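Local coordinates for uncharacterized protein (Parabacteroides merdae ATCC 43184, PDB 4OPW) that is of unknown function but, as a putative auto-transporter adhesin with a head GIN domain, may take part in cell adhesion, at residues Asn22-Asp27 and Lys86-Val91; Ile16-Phe21 and Arg62-Gly67. All coordinates share one frame; numbering follows the deposited sequence.

Interaction 1 (22-27 with 86-91) and interaction 2 (16-21 with 62-67) have centres about 9 Å apart on the same side of the chain's centre. Along the chain the segments alternate: 16-21 runs directly into 22-27, then 62-67 and finally 86-91. Strand 23-27 joins the two contacts, lying parallel between strand 63-66 and strand 90-94 in one mixed sheet. On the 63-66 side the probable backbone bonds A23 O to L64 N and K25 N to L64 O, each 2.8 Å, tie the contacts directly. From 90-94 onward the sheet continues as successive parallel strands, as expected of a solenoid resembling the pectate-lyase-like folds, so both contacts belong to its N-terminal end.

Interaction 1. Residues Asn22-Asp27 and Lys86-Val91. With EDO (1,2-ethanediol), chain C.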
ATOM      1  N   ASN A  22       7.349  14.227  -2.979  1.00 17.91           N
ATOM      2  CA  ASN A  22       5.912  13.931  -3.068  1.00 18.35           C
ATOM      3  C   ASN A  22       5.710  12.434  -3.410  1.00 21.87           C
ATOM      4  O   ASN A  22       4.589  11.991  -3.666  1.00 20.26           O
ATOM      5  CB  ASN A  22       5.204  14.851  -4.089  1.00 19.67           C
ATOM      6  CG  ASN A  22       5.700  14.704  -5.511  1.00 29.76           C
ATOM      7  OD1 ASN A  22       6.476  13.798  -5.834  1.00 21.16           O
ATOM      8  ND2 ASN A  22       5.268  15.616  -6.386  1.00 25.52           N
ATOM      9  N   ALA A  23       6.818  11.659  -3.424  1.00 17.47           N
ATOM     10  CA  ALA A  23       6.789  10.244  -3.756  1.00 17.25           C
ATOM     11  C   ALA A  23       7.870   9.545  -2.978  1.00 18.54           C
ATOM     12  O   ALA A  23       8.936  10.126  -2.713  1.00 18.47           O
ATOM     13  CB  ALA A  23       6.978  10.037  -5.265  1.00 17.94           C
ATOM     14  N   ILE A  24       7.585   8.300  -2.565  1.00 15.07           N
ATOM     15  CA  ILE A  24       8.503   7.519  -1.743  1.00 15.38           C
ATOM     16  C   ILE A  24       8.769   6.159  -2.387  1.00 20.72           C
ATOM     17  O   ILE A  24       7.836   5.514  -2.870  1.00 19.72           O
ATOM     18  CB  ILE A  24       7.923   7.335  -0.299  1.00 18.73           C
ATOM     19  CG1 ILE A  24       7.717   8.687   0.426  1.00 19.43           C
ATOM     20  CG2 ILE A  24       8.827   6.393   0.558  1.00 19.87           C
ATOM     21  CD1 ILE A  24       6.793   8.622   1.719  1.00 20.38           C
ATOM     22  N   LYS A  25      10.031   5.719  -2.357  1.00 18.57           N
ATOM     23  CA  LYS A  25      10.445   4.403  -2.850  1.00 18.70           C
ATOM     24  C   LYS A  25      11.469   3.813  -1.909  1.00 21.38           C
ATOM     25  O   LYS A  25      12.455   4.468  -1.576  1.00 21.07           O
ATOM     26  CB  LYS A  25      10.989   4.492  -4.284  1.00 22.18           C
ATOM     27  CG  LYS A  25      11.346   3.164  -4.940  1.00 44.51           C
ATOM     28  CD  LYS A  25      11.750   3.404  -6.395  1.00 61.28           C
ATOM     29  CE  LYS A  25      12.264   2.176  -7.102  1.00 76.35           C
ATOM     30  NZ  LYS A  25      12.699   2.486  -8.492  1.00 87.17           N
ATOM     31  N   PHE A  26      11.245   2.579  -1.460  1.00 16.89           N
ATOM     32  CA  PHE A  26      12.231   1.906  -0.602  1.00 17.53           C
ATOM     33  C   PHE A  26      12.018   0.399  -0.685  1.00 22.49           C
ATOM     34  O   PHE A  26      10.914  -0.064  -0.981  1.00 22.03           O
ATOM     35  CB  PHE A  26      12.183   2.410   0.866  1.00 19.85           C
ATOM     36  CG  PHE A  26      10.886   2.190   1.628  1.00 22.12           C
ATOM     37  CD1 PHE A  26       9.704   2.798   1.216  1.00 24.17           C
ATOM     38  CD2 PHE A  26      10.881   1.494   2.831  1.00 27.21           C
ATOM     39  CE1 PHE A  26       8.510   2.606   1.918  1.00 25.48           C
ATOM     40  CE2 PHE A  26       9.697   1.350   3.571  1.00 29.41           C
ATOM     41  CZ  PHE A  26       8.512   1.874   3.084  1.00 26.91           C
ATOM     42  N   ASP A  27      13.084  -0.350  -0.414  1.00 19.41           N
ATOM     43  CA  ASP A  27      13.113  -1.798  -0.502  1.00 19.24           C
ATOM     44  C   ASP A  27      13.971  -2.329   0.622  1.00 24.73           C
ATOM     45  O   ASP A  27      15.157  -2.034   0.669  1.00 28.54           O
ATOM     46  CB  ASP A  27      13.690  -2.202  -1.888  1.00 21.46           C
ATOM     47  CG  ASP A  27      13.727  -3.682  -2.228  1.00 32.36           C
ATOM     48  OD1 ASP A  27      13.078  -4.473  -1.520  1.00 29.26           O
ATOM     49  OD2 ASP A  27      14.308  -4.029  -3.277  1.00 43.43           O
ATOM     50  N   LYS A  86       4.597  17.937   2.518  1.00 16.60           N
ATOM     51  CA  LYS A  86       3.323  18.609   2.329  1.00 16.37           C
ATOM     52  C   LYS A  86       2.380  17.772   1.432  1.00 21.14           C
ATOM     53  O   LYS A  86       1.159  17.794   1.619  1.00 20.74           O
ATOM     54  CB  LYS A  86       3.571  20.000   1.733  1.00 17.96           C
ATOM     55  CG  LYS A  86       2.317  20.847   1.607  1.00 18.90           C
ATOM     56  CD  LYS A  86       2.623  22.315   1.305  1.00 18.56           C
ATOM     57  CE  LYS A  86       1.333  23.035   0.974  1.00 18.48           C
ATOM     58  NZ  LYS A  86       1.547  24.505   0.777  1.00 23.11           N
ATOM     59  N   TRP A  87       2.948  17.102   0.442  1.00 19.48           N
ATOM     60  CA  TRP A  87       2.211  16.326  -0.546  1.00 20.48           C
ATOM     61  C   TRP A  87       2.749  14.906  -0.671  1.00 21.66           C
ATOM     62  O   TRP A  87       3.957  14.672  -0.520  1.00 19.85           O
ATOM     63  CB  TRP A  87       2.300  17.017  -1.912  1.00 21.45           C
ATOM     64  CG  TRP A  87       1.816  18.431  -1.912  1.00 24.74           C
ATOM     65  CD1 TRP A  87       2.579  19.563  -1.947  1.00 28.11           C
ATOM     66  CD2 TRP A  87       0.457  18.865  -1.812  1.00 26.25           C
ATOM     67  NE1 TRP A  87       1.772  20.676  -1.914  1.00 28.61           N
ATOM     68  CE2 TRP A  87       0.465  20.277  -1.821  1.00 30.66           C
ATOM     69  CE3 TRP A  87      -0.776  18.192  -1.706  1.00 29.16           C
ATOM     70  CZ2 TRP A  87      -0.717  21.037  -1.772  1.00 32.25           C
ATOM     71  CZ3 TRP A  87      -1.946  18.943  -1.681  1.00 32.17           C
ATOM     72  CH2 TRP A  87      -1.907  20.348  -1.681  1.00 33.52           C
ATOM     73  N   LEU A  88       1.852  13.961  -0.998  1.00 19.64           N
ATOM     74  CA  LEU A  88       2.241  12.574  -1.249  1.00 17.88           C
ATOM     75  C   LEU A  88       1.342  11.987  -2.338  1.00 22.13           C
ATOM     76  O   LEU A  88       0.143  11.845  -2.127  1.00 21.07           O
ATOM     77  CB  LEU A  88       2.210  11.703   0.009  1.00 16.93           C
ATOM     78  CG  LEU A  88       2.723  10.267  -0.178  1.00 19.45           C
ATOM     79  CD1 LEU A  88       4.235  10.239  -0.447  1.00 18.59           C
ATOM     80  CD2 LEU A  88       2.348   9.393   0.999  1.00 19.75           C
ATOM     81  N   LYS A  89       1.918  11.674  -3.494  1.00 18.10           N
ATOM     82  CA  LYS A  89       1.117  11.127  -4.594  1.00 18.42           C
ATOM     83  C   LYS A  89       1.424   9.645  -4.845  1.00 19.66           C
ATOM     84  O   LYS A  89       0.664   8.978  -5.561  1.00 19.42           O
ATOM     85  CB  LYS A  89       1.319  11.957  -5.896  1.00 20.79           C
ATOM     86  CG  LYS A  89       2.717  11.767  -6.528  1.00 21.99           C
ATOM     87  CD  LYS A  89       2.871  12.538  -7.833  1.00 25.96           C
ATOM     88  CE  LYS A  89       4.205  12.247  -8.462  1.00 31.09           C
ATOM     89  NZ  LYS A  89       4.356  12.944  -9.761  1.00 33.18           N
ATOM     90  N   GLU A  90       2.534   9.132  -4.303  1.00 16.85           N
ATOM     91  CA  GLU A  90       2.927   7.754  -4.610  1.00 18.53           C
ATOM     92  C   GLU A  90       3.825   7.141  -3.569  1.00 20.62           C
ATOM     93  O   GLU A  90       4.705   7.807  -3.024  1.00 19.28           O
ATOM     94  CB  GLU A  90       3.680   7.766  -5.961  1.00 20.46           C
ATOM     95  CG  GLU A  90       4.160   6.443  -6.519  1.00 31.96           C
ATOM     96  CD  GLU A  90       4.982   6.713  -7.762  1.00 50.41           C
ATOM     97  OE1 GLU A  90       4.380   7.137  -8.772  1.00 45.91           O
ATOM     98  OE2 GLU A  90       6.230   6.670  -7.682  1.00 47.38           O
ATOM     99  N   VAL A  91       3.622   5.838  -3.331  1.00 15.85           N
ATOM    100  CA  VAL A  91       4.472   5.041  -2.455  1.00 16.88           C
ATOM    101  C   VAL A  91       4.759   3.720  -3.149  1.00 19.35           C
ATOM    102  O   VAL A  91       3.816   3.047  -3.599  1.00 18.45           O
ATOM    103  CB  VAL A  91       3.882   4.796  -1.027  1.00 19.48           C
ATOM    104  CG1 VAL A  91       4.848   3.968  -0.149  1.00 19.80           C
ATOM    105  CG2 VAL A  91       3.508   6.110  -0.325  1.00 18.81           C
TER
HETATM  106  C1  EDO C 301      17.501  -2.213   4.331  1.00 34.28           C
HETATM  107  O1  EDO C 301      17.933  -3.385   3.647  1.00 37.14           O
HETATM  108  C2  EDO C 301      17.770  -0.980   3.438  1.00 32.03           C
HETATM  109  O2  EDO C 301      17.212  -1.182   2.164  1.00 28.06           O
HETATM  110  O   HOH W   1       7.990   6.481  -5.784  1.00 34.53           O
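I24 and L88 meet through their delta carbons: in I24, CG1 stands anti to the carbonyl carbon (chi1 -61°), while L88 carries CG anti to its backbone N (chi1 -175°). The side chains cross at about a right angle, with I24 CD1 3.7 Å from L88 CD1. V91 lies on the same buried face, its CG1 at the edge of the F26 ring; F99 and Y34 help cover this side.

The backbones pair in parallel, A23 with E90 and I24 with V91. K89 N donates to N22 O over 2.7 Å, nearly straight at 174° and in the carbonyl plane, just ahead of the first bridge. I24 N then donates to E90 O over 3.0 Å, tilted from that carbonyl plane. CA-H...O contacts accompany these bonds, including N22 CA to W87 O at 3.3 Å.

On the other face, A23 CB packs against E90 CB at 4.1 Å. A water donates to E90 OE2 at 2.6 Å and, weakly, to I24 O. Before the strands begin, K89 holds CG between its backbone N and carbonyl carbon, 3.4 Å from N22 O, and the extended chain then carries CE past the N22 side chain.

The chemistry thus divides: hydrocarbon fills the solenoid interior, whereas hydration opposite centres on the E90 carboxylate and its water, with A23 buried beside them; the carboxylate's ion pairs with K92 and K111 are long and weak.

Interaction 2. Residues Ile16-Phe21 and Arg62-Gly67; sequences ITIDDF and RVLTVG
L64 sets its CD2 methyl over the middle of the F21 ring, 3.8 Å from the centroid and only 8° off the ring normal, a CH-pi contact centred on the face. The distances from CD2 to all six ring carbons, between 3.9 and 4.2 Å, confirm that the methyl is not displaced toward one rim. With CG of F21 between its backbone N and carbonyl carbon (chi1 64°), the ring presents a face to L64 CD2, the two side chains crossing at a slant. The base of L64 joins in: its CB is 3.8 Å from F21 CG, so the leucine touches both the root and the face of the aromatic group. The backbone comes closer still, R62 O lying 3.3 Å from F21 CA.

I18 meets both leucine methyls. Its CD1 lies 3.9 Å from L64 CD1, with L64 CD2 almost as near, and the two side chains cross at about a right angle. Here the isoleucine is stretched out, with CG1 anti to the backbone N (chi1 -167°), bringing its terminal methyl down to the leucine. I59 also touches both I18 and L64, while T83 meets both I18 and F21, so strands 55-60 and 80-85 contribute further walls.

Toward solvent the contact thins, between the exposed residues D20 and R62. R62 approaches with its aliphatic portion, CG lying 3.8 Å from D20 O, while the chain bends at chi3 and carries the guanidinium off from 16-21.

No hydrogen bond links these two segments. Their union is therefore chiefly apolar, L64 fitted against a surface formed by the F21 face and the neighbouring I18 tip, packing the connection between strands 11-17 and 23-27 onto strand 63-66 near the N-terminal end of the solenoid.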
ATOM      1  N   ILE A  16      17.678  15.172  10.702  1.00 19.80           N
ATOM      2  CA  ILE A  16      18.175  16.246   9.838  1.00 19.56           C
ATOM      3  C   ILE A  16      17.008  16.824   9.060  1.00 22.79           C
ATOM      4  O   ILE A  16      15.926  16.223   9.005  1.00 21.73           O
ATOM      5  CB  ILE A  16      19.327  15.766   8.878  1.00 22.83           C
ATOM      6  CG1 ILE A  16      18.822  14.673   7.889  1.00 23.20           C
ATOM      7  CG2 ILE A  16      20.594  15.307   9.664  1.00 23.31           C
ATOM      8  CD1 ILE A  16      19.763  14.319   6.724  1.00 29.00           C
ATOM      9  N   THR A  17      17.236  17.976   8.417  1.00 19.72           N
ATOM     10  CA  THR A  17      16.221  18.547   7.547  1.00 18.92           C
ATOM     11  C   THR A  17      16.224  17.738   6.268  1.00 22.94           C
ATOM     12  O   THR A  17      17.236  17.082   5.941  1.00 21.57           O
ATOM     13  CB  THR A  17      16.493  20.034   7.291  1.00 24.01           C
ATOM     14  OG1 THR A  17      17.812  20.150   6.734  1.00 26.42           O
ATOM     15  CG2 THR A  17      16.348  20.874   8.570  1.00 22.44           C
ATOM     16  N   ILE A  18      15.093  17.748   5.558  1.00 19.56           N
ATOM     17  CA  ILE A  18      14.991  17.057   4.277  1.00 18.45           C
ATOM     18  C   ILE A  18      14.319  17.969   3.262  1.00 23.54           C
ATOM     19  O   ILE A  18      13.449  18.764   3.625  1.00 23.26           O
ATOM     20  CB  ILE A  18      14.252  15.692   4.430  1.00 20.59           C
ATOM     21  CG1 ILE A  18      14.419  14.809   3.166  1.00 21.74           C
ATOM     22  CG2 ILE A  18      12.763  15.856   4.835  1.00 20.40           C
ATOM     23  CD1 ILE A  18      13.831  13.349   3.298  1.00 23.17           C
ATOM     24  N   ASP A  19      14.716  17.832   1.978  1.00 22.85           N
ATOM     25  CA  ASP A  19      14.134  18.568   0.856  1.00 23.09           C
ATOM     26  C   ASP A  19      12.695  18.107   0.614  1.00 23.08           C
ATOM     27  O   ASP A  19      12.238  17.119   1.216  1.00 20.03           O
ATOM     28  CB  ASP A  19      14.975  18.351  -0.421  1.00 26.14           C
ATOM     29  CG  ASP A  19      16.309  19.091  -0.500  1.00 46.43           C
ATOM     30  OD1 ASP A  19      16.529  20.018   0.311  1.00 47.41           O
ATOM     31  OD2 ASP A  19      17.127  18.744  -1.382  1.00 57.04           O
ATOM     32  N   ASP A  20      11.977  18.822  -0.275  1.00 21.54           N
ATOM     33  CA  ASP A  20      10.600  18.467  -0.615  1.00 19.60           C
ATOM     34  C   ASP A  20      10.550  17.194  -1.447  1.00 21.89           C
ATOM     35  O   ASP A  20      11.325  17.029  -2.403  1.00 22.51           O
ATOM     36  CB  ASP A  20       9.949  19.622  -1.419  1.00 20.84           C
ATOM     37  CG  ASP A  20       9.614  20.876  -0.642  1.00 28.44           C
ATOM     38  OD1 ASP A  20       9.814  20.885   0.590  1.00 28.17           O
ATOM     39  OD2 ASP A  20       9.149  21.856  -1.273  1.00 31.95           O
ATOM     40  N   PHE A  21       9.632  16.299  -1.086  1.00 16.60           N
ATOM     41  CA  PHE A  21       9.355  15.084  -1.861  1.00 15.62           C
ATOM     42  C   PHE A  21       7.848  14.879  -1.921  1.00 20.07           C
ATOM     43  O   PHE A  21       7.145  15.282  -0.990  1.00 19.41           O
ATOM     44  CB  PHE A  21      10.075  13.837  -1.297  1.00 15.57           C
ATOM     45  CG  PHE A  21       9.654  13.425   0.094  1.00 16.52           C
ATOM     46  CD1 PHE A  21       8.587  12.546   0.288  1.00 17.91           C
ATOM     47  CD2 PHE A  21      10.319  13.919   1.214  1.00 17.94           C
ATOM     48  CE1 PHE A  21       8.169  12.196   1.578  1.00 18.19           C
ATOM     49  CE2 PHE A  21       9.926  13.535   2.507  1.00 20.31           C
ATOM     50  CZ  PHE A  21       8.846  12.688   2.682  1.00 17.89           C
ATOM     51  N   ARG A  62      11.652  15.108  -6.904  1.00 21.22           N
ATOM     52  CA  ARG A  62      10.734  15.006  -5.754  1.00 20.42           C
ATOM     53  C   ARG A  62      10.398  13.533  -5.368  1.00 22.12           C
ATOM     54  O   ARG A  62       9.465  13.308  -4.599  1.00 19.93           O
ATOM     55  CB  ARG A  62       9.452  15.837  -5.966  1.00 18.34           C
ATOM     56  CG  ARG A  62       9.737  17.347  -5.889  1.00 22.26           C
ATOM     57  CD  ARG A  62       8.508  18.191  -6.223  1.00 21.28           C
ATOM     58  NE  ARG A  62       8.116  18.049  -7.624  1.00 31.18           N
ATOM     59  CZ  ARG A  62       6.949  18.440  -8.120  1.00 43.50           C
ATOM     60  NH1 ARG A  62       6.037  18.999  -7.337  1.00 32.92           N
ATOM     61  NH2 ARG A  62       6.677  18.259  -9.408  1.00 34.19           N
ATOM     62  N   VAL A  63      11.200  12.554  -5.838  1.00 18.08           N
ATOM     63  CA  VAL A  63      11.045  11.145  -5.445  1.00 17.45           C
ATOM     64  C   VAL A  63      12.090  10.843  -4.395  1.00 22.05           C
ATOM     65  O   VAL A  63      13.292  10.946  -4.663  1.00 22.76           O
ATOM     66  CB  VAL A  63      11.129  10.149  -6.631  1.00 20.46           C
ATOM     67  CG1 VAL A  63      10.952   8.703  -6.152  1.00 19.64           C
ATOM     68  CG2 VAL A  63      10.099  10.506  -7.711  1.00 20.41           C
ATOM     69  N   LEU A  64      11.640  10.482  -3.202  1.00 18.77           N
ATOM     70  CA  LEU A  64      12.542  10.131  -2.121  1.00 17.48           C
ATOM     71  C   LEU A  64      12.821   8.625  -2.129  1.00 20.22           C
ATOM     72  O   LEU A  64      11.886   7.821  -2.100  1.00 18.95           O
ATOM     73  CB  LEU A  64      11.941  10.565  -0.756  1.00 17.24           C
ATOM     74  CG  LEU A  64      12.605   9.950   0.504  1.00 22.12           C
ATOM     75  CD1 LEU A  64      14.051  10.493   0.720  1.00 20.99           C
ATOM     76  CD2 LEU A  64      11.780  10.238   1.755  1.00 22.45           C
ATOM     77  N   THR A  65      14.107   8.262  -2.146  1.00 16.79           N
ATOM     78  CA  THR A  65      14.572   6.883  -1.994  1.00 17.30           C
ATOM     79  C   THR A  65      15.346   6.791  -0.683  1.00 21.62           C
ATOM     80  O   THR A  65      16.193   7.646  -0.408  1.00 20.77           O
ATOM     81  CB  THR A  65      15.423   6.388  -3.193  1.00 26.76           C
ATOM     82  OG1 THR A  65      14.606   6.388  -4.363  1.00 26.72           O
ATOM     83  CG2 THR A  65      15.960   4.958  -2.984  1.00 30.40           C
ATOM     84  N   VAL A  66      15.046   5.767   0.130  1.00 18.35           N
ATOM     85  CA  VAL A  66      15.800   5.518   1.369  1.00 18.33           C
ATOM     86  C   VAL A  66      16.301   4.068   1.331  1.00 20.46           C
ATOM     87  O   VAL A  66      15.568   3.168   0.941  1.00 17.71           O
ATOM     88  CB  VAL A  66      14.970   5.833   2.669  1.00 22.47           C
ATOM     89  CG1 VAL A  66      15.752   5.490   3.933  1.00 23.35           C
ATOM     90  CG2 VAL A  66      14.529   7.298   2.716  1.00 21.87           C
ATOM     91  N   GLY A  67      17.542   3.854   1.760  1.00 18.89           N
ATOM     92  CA  GLY A  67      18.125   2.523   1.871  1.00 18.81           C
ATOM     93  C   GLY A  67      19.569   2.650   2.308  1.00 21.42           C
ATOM     94  O   GLY A  67      19.907   3.572   3.066  1.00 20.26           O
TER